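Local coordinates for protein beta-fructofuranosidase (Bifidobacterium adolescentis, PDB 6NOB) that probably hydrolyses terminal beta-D-fructofuranoside residues, as in sucrose, as a member of glycoside hydrolase family 32, at residues Tyr521-Val535 and Leu616-Arg630. Numbering follows the deposited sequence.
Sequences YANVHLADDADAIMV and LRIASSGKIDAVDAR
Asp528 turns its carboxylate toward the 621-623 turn, and OD2 accepts from Lys623 N at 2.8 Å, on the syn lone pair. Its chi1 of 45°, with CG between backbone N and carbonyl carbon, also lets OD1 receive Ala530 N in an Asx turn. Water 2 donates hydrogen bonds to Asp528 OD1 (2.6 Å) and Lys623 O and accepts one from Ser620 OG; that hydroxyl oxygen in turn takes Gly622 N in an ST turn. With an alanine here in place of Asp528, Lys623 N and Ala530 N would probably lose their acceptor and water 2 one of its three partners, leaving the 527-531 loop less firmly tied to the turn. Asp531 O accepts Ser621 N at 2.8 Å, almost straight on, with a weak second bond from Ser621 OG. The 527-531 loop and the 621-623 turn both cross between the facing antiparallel sheets of the C-terminal beta-sandwich of GH32 enzymes: Tyr521-Leu526 pairs with Ile624-Arg630 in one sheet, Ala532-Val535 with Leu616-Ser620 in the other. In the first, a classic bulge sets Asp625 and Ala626 against His525, whose O accepts Asp625 N while its N donates to Ala626 O. Between the sheets, Val524 CG2 meets Ile618 CD1 at 3.8 Å and Ala522 CB meets Leu616 CD2 at 3.6 Å. On the outer face of the first sheet, Arg630 grips Asp628 side-on, NE to OD1 and NH2 to OD2 (2.7 Å), nearly coplanar with the guanidinium; Arg501 also pairs with OD1. Water 1 accepts from Asn523 ND2 and donates to Asp628 OD2 (2.7 Å) and Tyr521 OH, while Gln582 binds Asn523 OD1 and Glu584 the tyrosine hydroxyl.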
ATOM      1  N   TYR A 521       7.500 -20.155  -6.753  1.00 42.62           N
ATOM      2  CA  TYR A 521       6.521 -19.808  -7.770  1.00 39.90           C
ATOM      3  C   TYR A 521       5.998 -21.100  -8.381  1.00 44.24           C
ATOM      4  O   TYR A 521       6.756 -22.059  -8.555  1.00 49.65           O
ATOM      5  CB  TYR A 521       7.151 -18.905  -8.845  1.00 39.62           C
ATOM      6  CG  TYR A 521       6.444 -18.907 -10.184  1.00 40.54           C
ATOM      7  CD1 TYR A 521       6.788 -19.819 -11.176  1.00 43.50           C
ATOM      8  CD2 TYR A 521       5.445 -17.984 -10.461  1.00 39.67           C
ATOM      9  CE1 TYR A 521       6.145 -19.820 -12.399  1.00 48.02           C
ATOM     10  CE2 TYR A 521       4.803 -17.976 -11.681  1.00 42.08           C
ATOM     11  CZ  TYR A 521       5.153 -18.896 -12.645  1.00 46.54           C
ATOM     12  OH  TYR A 521       4.510 -18.892 -13.861  1.00 47.96           O
ATOM     13  N   ALA A 522       4.707 -21.136  -8.704  1.00 41.69           N
ATOM     14  CA  ALA A 522       4.125 -22.325  -9.317  1.00 43.93           C
ATOM     15  C   ALA A 522       3.136 -21.935 -10.404  1.00 45.40           C
ATOM     16  O   ALA A 522       2.289 -21.061 -10.195  1.00 44.06           O
ATOM     17  CB  ALA A 522       3.434 -23.206  -8.273  1.00 40.31           C
ATOM     18  N   ASN A 523       3.246 -22.593 -11.557  1.00 45.37           N
ATOM     19  CA  ASN A 523       2.323 -22.427 -12.677  1.00 46.91           C
ATOM     20  C   ASN A 523       1.714 -23.793 -12.974  1.00 46.52           C
ATOM     21  O   ASN A 523       2.410 -24.697 -13.450  1.00 49.68           O
ATOM     22  CB  ASN A 523       3.042 -21.860 -13.902  1.00 51.60           C
ATOM     23  CG  ASN A 523       2.105 -21.610 -15.071  1.00 53.11           C
ATOM     24  OD1 ASN A 523       0.885 -21.656 -14.924  1.00 57.35           O
ATOM     25  ND2 ASN A 523       2.676 -21.340 -16.239  1.00 49.15           N
ATOM     26  N   VAL A 524       0.422 -23.944 -12.692  1.00 42.95           N
ATOM     27  CA  VAL A 524      -0.276 -25.219 -12.819  1.00 46.07           C
ATOM     28  C   VAL A 524      -1.361 -25.081 -13.879  1.00 51.76           C
ATOM     29  O   VAL A 524      -2.127 -24.109 -13.868  1.00 47.87           O
ATOM     30  CB  VAL A 524      -0.880 -25.671 -11.477  1.00 46.43           C
ATOM     31  CG1 VAL A 524      -1.540 -27.039 -11.618  1.00 42.09           C
ATOM     32  CG2 VAL A 524       0.189 -25.695 -10.397  1.00 42.86           C
ATOM     33  N   HIS A 525      -1.429 -26.056 -14.784  1.00 52.35           N
ATOM     34  CA  HIS A 525      -2.426 -26.091 -15.848  1.00 50.47           C
ATOM     35  C   HIS A 525      -3.365 -27.265 -15.613  1.00 49.55           C
ATOM     36  O   HIS A 525      -2.926 -28.421 -15.588  1.00 54.43           O
ATOM     37  CB  HIS A 525      -1.762 -26.205 -17.219  1.00 53.33           C
ATOM     38  CG  HIS A 525      -1.153 -24.926 -17.698  1.00 53.44           C
ATOM     39  ND1 HIS A 525      -1.907 -23.880 -18.185  1.00 54.38           N
ATOM     40  CD2 HIS A 525       0.137 -24.518 -17.753  1.00 53.82           C
ATOM     41  CE1 HIS A 525      -1.107 -22.885 -18.525  1.00 54.01           C
ATOM     42  NE2 HIS A 525       0.138 -23.247 -18.273  1.00 54.75           N
ATOM     43  N   LEU A 526      -4.651 -26.969 -15.451  1.00 46.29           N
ATOM     44  CA  LEU A 526      -5.674 -27.980 -15.238  1.00 46.61           C
ATOM     45  C   LEU A 526      -6.429 -28.228 -16.538  1.00 52.27           C
ATOM     46  O   LEU A 526      -6.661 -27.301 -17.320  1.00 50.62           O
ATOM     47  CB  LEU A 526      -6.647 -27.550 -14.137  1.00 44.99           C
ATOM     48  CG  LEU A 526      -6.013 -27.236 -12.780  1.00 47.15           C
ATOM     49  CD1 LEU A 526      -7.023 -26.582 -11.855  1.00 49.37           C
ATOM     50  CD2 LEU A 526      -5.440 -28.493 -12.145  1.00 48.10           C
ATOM     51  N   ALA A 527      -6.814 -29.484 -16.759  1.00 57.36           N
ATOM     52  CA  ALA A 527      -7.444 -29.896 -18.006  1.00 58.76           C
ATOM     53  C   ALA A 527      -8.966 -29.883 -17.954  1.00 60.72           C
ATOM     54  O   ALA A 527      -9.604 -30.079 -18.995  1.00 58.71           O
ATOM     55  CB  ALA A 527      -6.972 -31.303 -18.394  1.00 52.54           C
ATOM     56  N   ASP A 528      -9.563 -29.657 -16.789  1.00 61.01           N
ATOM     57  CA  ASP A 528     -11.004 -29.803 -16.637  1.00 59.08           C
ATOM     58  C   ASP A 528     -11.464 -28.952 -15.460  1.00 58.57           C
ATOM     59  O   ASP A 528     -10.692 -28.172 -14.892  1.00 56.30           O
ATOM     60  CB  ASP A 528     -11.374 -31.277 -16.449  1.00 58.79           C
ATOM     61  CG  ASP A 528     -10.466 -31.978 -15.462  1.00 59.11           C
ATOM     62  OD1 ASP A 528     -10.419 -31.547 -14.289  1.00 58.25           O
ATOM     63  OD2 ASP A 528      -9.795 -32.954 -15.860  1.00 58.62           O
ATOM     64  N   ASP A 529     -12.734 -29.112 -15.087  1.00 62.24           N
ATOM     65  CA  ASP A 529     -13.339 -28.369 -13.989  1.00 58.81           C
ATOM     66  C   ASP A 529     -13.587 -29.246 -12.767  1.00 61.06           C
ATOM     67  O   ASP A 529     -14.444 -28.923 -11.938  1.00 65.66           O
ATOM     68  CB  ASP A 529     -14.643 -27.721 -14.451  1.00 57.83           C
ATOM     69  CG  ASP A 529     -14.955 -26.446 -13.702  1.00 61.99           C
ATOM     70  OD1 ASP A 529     -14.173 -25.481 -13.837  1.00 62.93           O
ATOM     71  OD2 ASP A 529     -15.973 -26.411 -12.979  1.00 57.15           O
ATOM     72  N   ALA A 530     -12.848 -30.346 -12.636  1.00 58.79           N
ATOM     73  CA  ALA A 530     -13.081 -31.302 -11.568  1.00 65.32           C
ATOM     74  C   ALA A 530     -12.580 -30.761 -10.231  1.00 61.93           C
ATOM     75  O   ALA A 530     -11.818 -29.793 -10.161  1.00 57.26           O
ATOM     76  CB  ALA A 530     -12.403 -32.633 -11.887  1.00 53.50           C
ATOM     77  N   ASP A 531     -13.026 -31.411  -9.154  1.00 65.40           N
ATOM     78  CA  ASP A 531     -12.584 -31.047  -7.815  1.00 63.62           C
ATOM     79  C   ASP A 531     -11.074 -31.200  -7.697  1.00 64.22           C
ATOM     80  O   ASP A 531     -10.488 -32.161  -8.203  1.00 68.15           O
ATOM     81  CB  ASP A 531     -13.281 -31.921  -6.771  1.00 61.20           C
ATOM     82  CG  ASP A 531     -14.708 -31.488  -6.504  1.00 62.26           C
ATOM     83  OD1 ASP A 531     -15.187 -30.562  -7.189  1.00 60.51           O
ATOM     84  OD2 ASP A 531     -15.354 -32.079  -5.612  1.00 65.65           O
ATOM     85  N   ALA A 532     -10.440 -30.241  -7.024  1.00 56.25           N
ATOM     86  CA  ALA A 532      -8.992 -30.243  -6.897  1.00 56.61           C
ATOM     87  C   ALA A 532      -8.593 -29.502  -5.631  1.00 55.53           C
ATOM     88  O   ALA A 532      -9.354 -28.694  -5.094  1.00 61.69           O
ATOM     89  CB  ALA A 532      -8.319 -29.608  -8.120  1.00 57.70           C
ATOM     90  N   ILE A 533      -7.377 -29.783  -5.167  1.00 54.12           N
ATOM     91  CA  ILE A 533      -6.846 -29.189  -3.945  1.00 56.74           C
ATOM     92  C   ILE A 533      -5.356 -28.926  -4.133  1.00 59.21           C
ATOM     93  O   ILE A 533      -4.627 -29.764  -4.672  1.00 58.96           O
ATOM     94  CB  ILE A 533      -7.102 -30.095  -2.721  1.00 55.84           C
ATOM     95  CG1 ILE A 533      -6.491 -29.485  -1.459  1.00 53.87           C
ATOM     96  CG2 ILE A 533      -6.566 -31.500  -2.960  1.00 58.31           C
ATOM     97  CD1 ILE A 533      -7.307 -29.744  -0.213  1.00 60.83           C
ATOM     98  N   MET A 534      -4.911 -27.748  -3.696  1.00 56.53           N
ATOM     99  CA  MET A 534      -3.504 -27.364  -3.742  1.00 49.61           C
ATOM    100  C   MET A 534      -3.094 -26.876  -2.359  1.00 49.61           C
ATOM    101  O   MET A 534      -3.515 -25.797  -1.929  1.00 49.36           O
ATOM    102  CB  MET A 534      -3.254 -26.286  -4.800  1.00 47.28           C
ATOM    103  CG  MET A 534      -3.224 -26.806  -6.232  1.00 50.69           C
ATOM    104  SD  MET A 534      -3.129 -25.490  -7.466  1.00 53.76           S
ATOM    105  CE  MET A 534      -1.474 -24.864  -7.181  1.00 51.76           C
ATOM    106  N   VAL A 535      -2.284 -27.669  -1.661  1.00 51.44           N
ATOM    107  CA  VAL A 535      -1.723 -27.266  -0.374  1.00 53.71           C
ATOM    108  C   VAL A 535      -0.555 -26.325  -0.653  1.00 55.50           C
ATOM    109  O   VAL A 535       0.482 -26.745  -1.171  1.00 56.58           O
ATOM    110  CB  VAL A 535      -1.275 -28.479   0.449  1.00 55.73           C
ATOM    111  CG1 VAL A 535      -0.600 -28.030   1.738  1.00 54.52           C
ATOM    112  CG2 VAL A 535      -2.456 -29.394   0.740  1.00 46.93           C
ATOM    113  N   LEU A 616       4.706 -27.706  -1.700  1.00 50.95           N
ATOM    114  CA  LEU A 616       3.521 -27.530  -2.528  1.00 48.62           C
ATOM    115  C   LEU A 616       2.967 -28.900  -2.886  1.00 51.60           C
ATOM    116  O   LEU A 616       3.710 -29.771  -3.349  1.00 52.43           O
ATOM    117  CB  LEU A 616       3.848 -26.743  -3.798  1.00 45.70           C
ATOM    118  CG  LEU A 616       2.773 -26.738  -4.884  1.00 44.52           C
ATOM    119  CD1 LEU A 616       1.542 -25.967  -4.420  1.00 45.74           C
ATOM    120  CD2 LEU A 616       3.323 -26.159  -6.177  1.00 44.23           C
ATOM    121  N   ARG A 617       1.667 -29.090  -2.671  1.00 49.61           N
ATOM    122  CA  ARG A 617       1.015 -30.373  -2.894  1.00 53.86           C
ATOM    123  C   ARG A 617      -0.184 -30.156  -3.804  1.00 58.03           C
ATOM    124  O   ARG A 617      -1.007 -29.273  -3.547  1.00 60.16           O
ATOM    125  CB  ARG A 617       0.586 -31.006  -1.565  1.00 47.89           C
ATOM    126  CG  ARG A 617       0.176 -32.463  -1.655  1.00 60.15           C
ATOM    127  CD  ARG A 617       0.154 -33.110  -0.276  1.00 55.63           C
ATOM    128  NE  ARG A 617       1.500 -33.379   0.226  1.00 56.97           N
ATOM    129  CZ  ARG A 617       2.094 -34.567   0.174  1.00 64.67           C
ATOM    130  NH1 ARG A 617       1.462 -35.605  -0.359  1.00 65.38           N
ATOM    131  NH2 ARG A 617       3.320 -34.719   0.655  1.00 69.77           N
ATOM    132  N   ILE A 618      -0.275 -30.953  -4.868  1.00 57.69           N
ATOM    133  CA  ILE A 618      -1.284 -30.773  -5.904  1.00 58.85           C
ATOM    134  C   ILE A 618      -1.983 -32.103  -6.148  1.00 57.96           C
ATOM    135  O   ILE A 618      -1.323 -33.133  -6.325  1.00 59.29           O
ATOM    136  CB  ILE A 618      -0.673 -30.241  -7.215  1.00 63.24           C
ATOM    137  CG1 ILE A 618       0.087 -28.940  -6.961  1.00 59.47           C
ATOM    138  CG2 ILE A 618      -1.752 -30.032  -8.268  1.00 63.88           C
ATOM    139  CD1 ILE A 618       1.078 -28.602  -8.045  1.00 61.87           C
ATOM    140  N   ALA A 619      -3.313 -32.075  -6.161  1.00 58.91           N
ATOM    141  CA  ALA A 619      -4.117 -33.250  -6.454  1.00 65.04           C
ATOM    142  C   ALA A 619      -5.413 -32.800  -7.109  1.00 63.15           C
ATOM    143  O   ALA A 619      -5.944 -31.731  -6.796  1.00 62.83           O
ATOM    144  CB  ALA A 619      -4.415 -34.067  -5.193  1.00 51.99           C
ATOM    145  N   SER A 620      -5.918 -33.632  -8.017  1.00 62.11           N
ATOM    146  CA  SER A 620      -7.140 -33.331  -8.746  1.00 61.64           C
ATOM    147  C   SER A 620      -7.888 -34.622  -9.042  1.00 63.37           C
ATOM    148  O   SER A 620      -7.274 -35.651  -9.336  1.00 71.14           O
ATOM    149  CB  SER A 620      -6.837 -32.582 -10.052  1.00 60.29           C
ATOM    150  OG  SER A 620      -8.002 -32.426 -10.843  1.00 58.18           O
ATOM    151  N   SER A 621      -9.219 -34.559  -8.935  1.00 64.06           N
ATOM    152  CA  SER A 621     -10.072 -35.646  -9.398  1.00 63.77           C
ATOM    153  C   SER A 621     -10.090 -35.736 -10.917  1.00 65.36           C
ATOM    154  O   SER A 621     -10.473 -36.779 -11.463  1.00 68.00           O
ATOM    155  CB  SER A 621     -11.502 -35.461  -8.886  1.00 62.64           C
ATOM    156  OG  SER A 621     -11.542 -35.211  -7.491  1.00 65.85           O
ATOM    157  N   GLY A 622      -9.712 -34.665 -11.600  1.00 67.40           N
ATOM    158  CA  GLY A 622      -9.518 -34.636 -13.039  1.00 67.23           C
ATOM    159  C   GLY A 622      -8.065 -34.848 -13.408  1.00 66.68           C
ATOM    160  O   GLY A 622      -7.334 -35.584 -12.735  1.00 66.49           O
ATOM    161  N   LYS A 623      -7.635 -34.198 -14.482  1.00 68.91           N
ATOM    162  CA  LYS A 623      -6.277 -34.349 -14.980  1.00 68.83           C
ATOM    163  C   LYS A 623      -5.495 -33.054 -14.802  1.00 63.58           C
ATOM    164  O   LYS A 623      -6.027 -31.960 -15.013  1.00 52.88           O
ATOM    165  CB  LYS A 623      -6.270 -34.760 -16.455  1.00 72.96           C
ATOM    166  CG  LYS A 623      -4.875 -35.028 -17.002  1.00 79.56           C
ATOM    167  CD  LYS A 623      -4.766 -34.654 -18.475  1.00 83.36           C
ATOM    168  CE  LYS A 623      -3.453 -35.139 -19.082  1.00 84.69           C
ATOM    169  NZ  LYS A 623      -3.619 -35.593 -20.492  1.00 86.89           N
ATOM    170  N   ILE A 624      -4.234 -33.191 -14.401  1.00 65.26           N
ATOM    171  CA  ILE A 624      -3.292 -32.080 -14.336  1.00 60.70           C
ATOM    172  C   ILE A 624      -2.433 -32.138 -15.592  1.00 65.36           C
ATOM    173  O   ILE A 624      -1.753 -33.141 -15.842  1.00 73.49           O
ATOM    174  CB  ILE A 624      -2.429 -32.142 -13.065  1.00 56.30           C
ATOM    175  CG1 ILE A 624      -3.308 -32.039 -11.816  1.00 57.31           C
ATOM    176  CG2 ILE A 624      -1.386 -31.034 -13.068  1.00 48.56           C
ATOM    177  CD1 ILE A 624      -2.776 -32.805 -10.625  1.00 54.12           C
ATOM    178  N   ASP A 625      -2.470 -31.071 -16.391  1.00 66.48           N
ATOM    179  CA  ASP A 625      -1.744 -31.068 -17.657  1.00 63.59           C
ATOM    180  C   ASP A 625      -0.251 -30.828 -17.449  1.00 60.24           C
ATOM    181  O   ASP A 625       0.582 -31.532 -18.029  1.00 63.15           O
ATOM    182  CB  ASP A 625      -2.328 -30.016 -18.603  1.00 64.07           C
ATOM    183  CG  ASP A 625      -3.518 -30.536 -19.398  1.00 65.70           C
ATOM    184  OD1 ASP A 625      -3.603 -31.762 -19.622  1.00 62.74           O
ATOM    185  OD2 ASP A 625      -4.366 -29.712 -19.804  1.00 66.62           O
ATOM    186  N   ALA A 626       0.108 -29.843 -16.627  1.00 56.72           N
ATOM    187  CA  ALA A 626       1.511 -29.489 -16.459  1.00 55.22           C
ATOM    188  C   ALA A 626       1.700 -28.776 -15.129  1.00 52.46           C
ATOM    189  O   ALA A 626       0.772 -28.164 -14.593  1.00 50.28           O
ATOM    190  CB  ALA A 626       2.010 -28.608 -17.611  1.00 50.14           C
ATOM    191  N   VAL A 627       2.926 -28.861 -14.610  1.00 51.69           N
ATOM    192  CA  VAL A 627       3.319 -28.191 -13.373  1.00 53.13           C
ATOM    193  C   VAL A 627       4.686 -27.554 -13.592  1.00 52.51           C
ATOM    194  O   VAL A 627       5.660 -28.255 -13.889  1.00 60.17           O
ATOM    195  CB  VAL A 627       3.364 -29.157 -12.172  1.00 51.19           C
ATOM    196  CG1 VAL A 627       4.027 -28.488 -10.976  1.00 45.57           C
ATOM    197  CG2 VAL A 627       1.962 -29.624 -11.810  1.00 48.91           C
ATOM    198  N   ASP A 628       4.758 -26.233 -13.442  1.00 48.56           N
ATOM    199  CA  ASP A 628       5.998 -25.468 -13.578  1.00 47.44           C
ATOM    200  C   ASP A 628       6.243 -24.785 -12.237  1.00 44.18           C
ATOM    201  O   ASP A 628       5.641 -23.748 -11.946  1.00 48.62           O
ATOM    202  CB  ASP A 628       5.892 -24.460 -14.724  1.00 48.70           C
ATOM    203  CG  ASP A 628       7.105 -23.545 -14.834  1.00 51.42           C
ATOM    204  OD1 ASP A 628       8.133 -23.807 -14.176  1.00 57.12           O
ATOM    205  OD2 ASP A 628       7.029 -22.558 -15.596  1.00 53.68           O
ATOM    206  N   ALA A 629       7.115 -25.369 -11.419  1.00 47.22           N
ATOM    207  CA  ALA A 629       7.423 -24.853 -10.091  1.00 45.58           C
ATOM    208  C   ALA A 629       8.876 -24.407 -10.048  1.00 47.55           C
ATOM    209  O   ALA A 629       9.760 -25.109 -10.550  1.00 43.72           O
ATOM    210  CB  ALA A 629       7.156 -25.906  -9.013  1.00 42.82           C
ATOM    211  N   ARG A 630       9.116 -23.239  -9.451  1.00 47.63           N
ATOM    212  CA  ARG A 630      10.447 -22.652  -9.394  1.00 48.25           C
ATOM    213  C   ARG A 630      10.658 -21.987  -8.042  1.00 47.49           C
ATOM    214  O   ARG A 630       9.722 -21.446  -7.446  1.00 45.94           O
ATOM    215  CB  ARG A 630      10.668 -21.613 -10.510  1.00 45.43           C
ATOM    216  CG  ARG A 630      10.419 -22.130 -11.919  1.00 54.26           C
ATOM    217  CD  ARG A 630      10.614 -21.050 -12.968  1.00 53.59           C
ATOM    218  NE  ARG A 630       9.808 -21.324 -14.154  1.00 56.09           N
ATOM    219  CZ  ARG A 630       9.977 -20.735 -15.334  1.00 53.80           C
ATOM    220  NH1 ARG A 630      10.933 -19.830 -15.500  1.00 42.48           N
ATOM    221  NH2 ARG A 630       9.187 -21.053 -16.349  1.00 55.01           N
TER
HETATM  222  O   HOH W   1       5.606 -20.431 -16.288  1.00 42.01           O
HETATM  223  O   HOH W   2      -8.175 -30.870 -13.193  1.00 47.31           O